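Local coordinates for protein glucose-6-phosphate isomerase (PDB 3QKI) that probably catalyses the reversible conversion of glucose 6-phosphate to fructose 6-phosphate, the second step of glycolysis, at residues E444-K449 with T514-D519. Numbering follows the deposited sequence.
Sequences ELIGFK and TLLLFD
Leu445 and Gly447 supply both the N-H and the C=O groups that tie residues 444-448 to residues 514-518. Leu445 N donates to Thr514 O and Leu445 O accepts from Leu516 N at 2.8 Å; Gly447 N then bonds Leu516 O, also at 2.8 Å, and Gly447 O receives Phe518 N. At the C-terminal end the pattern forks: Lys449 N reaches Phe518 O at 3.0 Å with a bent N-H...O angle of 137°, and makes a weak second bond to Asp519 O.

These are neighbouring parallel strands in the mixed sheet of one of the two SIS domains of the phosphoglucose isomerase fold, joined through a connection that includes helix 464-481. Strand 375-380 continues the sheet beyond 443-448, and strand 64-70 runs antiparallel beyond 513-518.

On the face carrying Ile446 and Phe448, the two phenylalanine rings are tilted by 24° and slid apart, with centroids 5.4 Å distant. The CD2-CE2 side of the Phe448 ring rests against Phe518, with CD2 3.4 Å from Phe518 CB. Ile446 splits its branches, CG1 against Leu516 CD1 at 3.8 Å and CG2 against Phe518 CE2. Helix 523-543 packs on Ile446, Leu516 and Phe518 of this face, and its Tyr533 and Arg536 hold the Glu444 carboxylate.

On the opposite face, Leu445 CD1 meets Leu515 CD2 at 3.5 Å, and both side chains pack on Phe472 of helix 464-481. Leu517, with CG anti to its backbone N (chi1 178°), brings CD1 within 3.4 Å of Gly447 O. Lys449 lays its methylene chain past Asp519 and delivers NZ to Tyr593 O of the second subunit.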
loop_
_atom_site.group_PDB
_atom_site.type_symbol
_atom_site.label_atom_id
_atom_site.label_comp_id
_atom_site.label_asym_id
_atom_site.label_seq_id
_atom_site.Cartn_x
_atom_site.Cartn_y
_atom_site.Cartn_z
ATOM N N GLU A 444 13.309 2.357 -5.839
ATOM C CA GLU A 444 14.061 1.110 -5.806
ATOM C C GLU A 444 13.221 0.133 -6.639
ATOM O O GLU A 444 12.102 -0.210 -6.250
ATOM C CB GLU A 444 14.289 0.639 -4.360
ATOM C CG GLU A 444 15.248 1.550 -3.614
ATOM C CD GLU A 444 15.486 1.305 -2.132
ATOM O OE1 GLU A 444 15.287 0.161 -1.667
ATOM O OE2 GLU A 444 15.929 2.255 -1.446
ATOM N N LEU A 445 13.716 -0.179 -7.844
ATOM C CA LEU A 445 13.067 -1.060 -8.820
ATOM C C LEU A 445 13.675 -2.444 -8.728
ATOM O O LEU A 445 14.910 -2.580 -8.661
ATOM C CB LEU A 445 13.181 -0.516 -10.254
ATOM C CG LEU A 445 12.795 0.972 -10.518
ATOM C CD1 LEU A 445 12.861 1.296 -11.988
ATOM C CD2 LEU A 445 11.413 1.279 -10.063
ATOM N N ILE A 446 12.797 -3.469 -8.635
ATOM C CA ILE A 446 13.188 -4.874 -8.490
ATOM C C ILE A 446 12.567 -5.636 -9.648
ATOM O O ILE A 446 11.364 -5.504 -9.895
ATOM C CB ILE A 446 12.790 -5.441 -7.092
ATOM C CG1 ILE A 446 13.472 -4.622 -5.978
ATOM C CG2 ILE A 446 13.172 -6.928 -6.978
ATOM C CD1 ILE A 446 12.747 -4.579 -4.651
ATOM N N GLY A 447 13.404 -6.334 -10.412
ATOM C CA GLY A 447 12.948 -7.066 -11.583
ATOM C C GLY A 447 13.628 -8.405 -11.706
ATOM O O GLY A 447 14.680 -8.626 -11.084
ATOM N N PHE A 448 13.014 -9.309 -12.502
ATOM C CA PHE A 448 13.504 -10.666 -12.741
ATOM C C PHE A 448 13.605 -10.956 -14.220
ATOM O O PHE A 448 12.868 -10.369 -15.019
ATOM C CB PHE A 448 12.606 -11.693 -12.041
ATOM C CG PHE A 448 12.501 -11.428 -10.559
ATOM C CD1 PHE A 448 11.523 -10.572 -10.055
ATOM C CD2 PHE A 448 13.422 -11.974 -9.672
ATOM C CE1 PHE A 448 11.481 -10.264 -8.691
ATOM C CE2 PHE A 448 13.376 -11.654 -8.309
ATOM C CZ PHE A 448 12.396 -10.815 -7.829
ATOM N N LYS A 449 14.513 -11.874 -14.588
ATOM C CA LYS A 449 14.693 -12.283 -15.986
ATOM C C LYS A 449 13.589 -13.214 -16.436
ATOM O O LYS A 449 13.249 -13.233 -17.623
ATOM C CB LYS A 449 16.051 -12.977 -16.160
ATOM C CG LYS A 449 17.229 -11.999 -16.195
ATOM C CD LYS A 449 18.577 -12.752 -16.259
ATOM C CE LYS A 449 18.688 -13.594 -17.530
ATOM N NZ LYS A 449 20.093 -13.954 -17.840
ATOM N N THR A 514 17.534 2.983 -8.015
ATOM C CA THR A 514 18.369 1.815 -7.840
ATOM C C THR A 514 17.654 0.695 -8.569
ATOM O O THR A 514 16.438 0.548 -8.421
ATOM C CB THR A 514 18.559 1.482 -6.359
ATOM O OG1 THR A 514 19.210 2.583 -5.727
ATOM C CG2 THR A 514 19.371 0.208 -6.165
ATOM N N LEU A 515 18.386 -0.074 -9.370
ATOM C CA LEU A 515 17.842 -1.241 -10.059
ATOM C C LEU A 515 18.407 -2.511 -9.449
ATOM O O LEU A 515 19.621 -2.644 -9.293
ATOM C CB LEU A 515 18.131 -1.226 -11.569
ATOM C CG LEU A 515 17.538 -0.108 -12.417
ATOM C CD1 LEU A 515 17.988 -0.258 -13.859
ATOM C CD2 LEU A 515 16.047 -0.180 -12.448
ATOM N N LEU A 516 17.526 -3.446 -9.102
ATOM C CA LEU A 516 17.885 -4.774 -8.591
ATOM C C LEU A 516 17.333 -5.771 -9.604
ATOM O O LEU A 516 16.106 -5.853 -9.773
ATOM C CB LEU A 516 17.306 -5.044 -7.182
ATOM C CG LEU A 516 17.897 -4.246 -6.028
ATOM C CD1 LEU A 516 17.019 -4.352 -4.772
ATOM C CD2 LEU A 516 19.306 -4.729 -5.677
ATOM N N LEU A 517 18.237 -6.481 -10.321
ATOM C CA LEU A 517 17.815 -7.436 -11.342
ATOM C C LEU A 517 18.300 -8.832 -11.010
ATOM O O LEU A 517 19.502 -9.073 -11.021
ATOM C CB LEU A 517 18.240 -6.997 -12.779
ATOM C CG LEU A 517 17.903 -7.943 -13.958
ATOM C CD1 LEU A 517 16.394 -8.246 -14.042
ATOM C CD2 LEU A 517 18.371 -7.344 -15.279
ATOM N N PHE A 518 17.352 -9.741 -10.713
ATOM C CA PHE A 518 17.651 -11.136 -10.357
ATOM C C PHE A 518 17.373 -12.031 -11.545
ATOM O O PHE A 518 16.618 -11.647 -12.432
ATOM C CB PHE A 518 16.763 -11.583 -9.178
ATOM C CG PHE A 518 16.953 -10.877 -7.845
ATOM C CD1 PHE A 518 17.714 -11.452 -6.839
ATOM C CD2 PHE A 518 16.333 -9.659 -7.590
ATOM C CE1 PHE A 518 17.887 -10.809 -5.610
ATOM C CE2 PHE A 518 16.487 -9.025 -6.361
ATOM C CZ PHE A 518 17.261 -9.603 -5.370
ATOM N N ASP A 519 17.922 -13.246 -11.568
ATOM C CA ASP A 519 17.580 -14.119 -12.688
ATOM C C ASP A 519 16.155 -14.692 -12.536
ATOM O O ASP A 519 15.347 -14.649 -13.461
ATOM C CB ASP A 519 18.636 -15.221 -12.890
ATOM C CG ASP A 519 18.769 -16.247 -11.776
ATOM O OD1 ASP A 519 18.340 -15.949 -10.626
ATOM O OD2 ASP A 519 19.306 -17.348 -12.046
#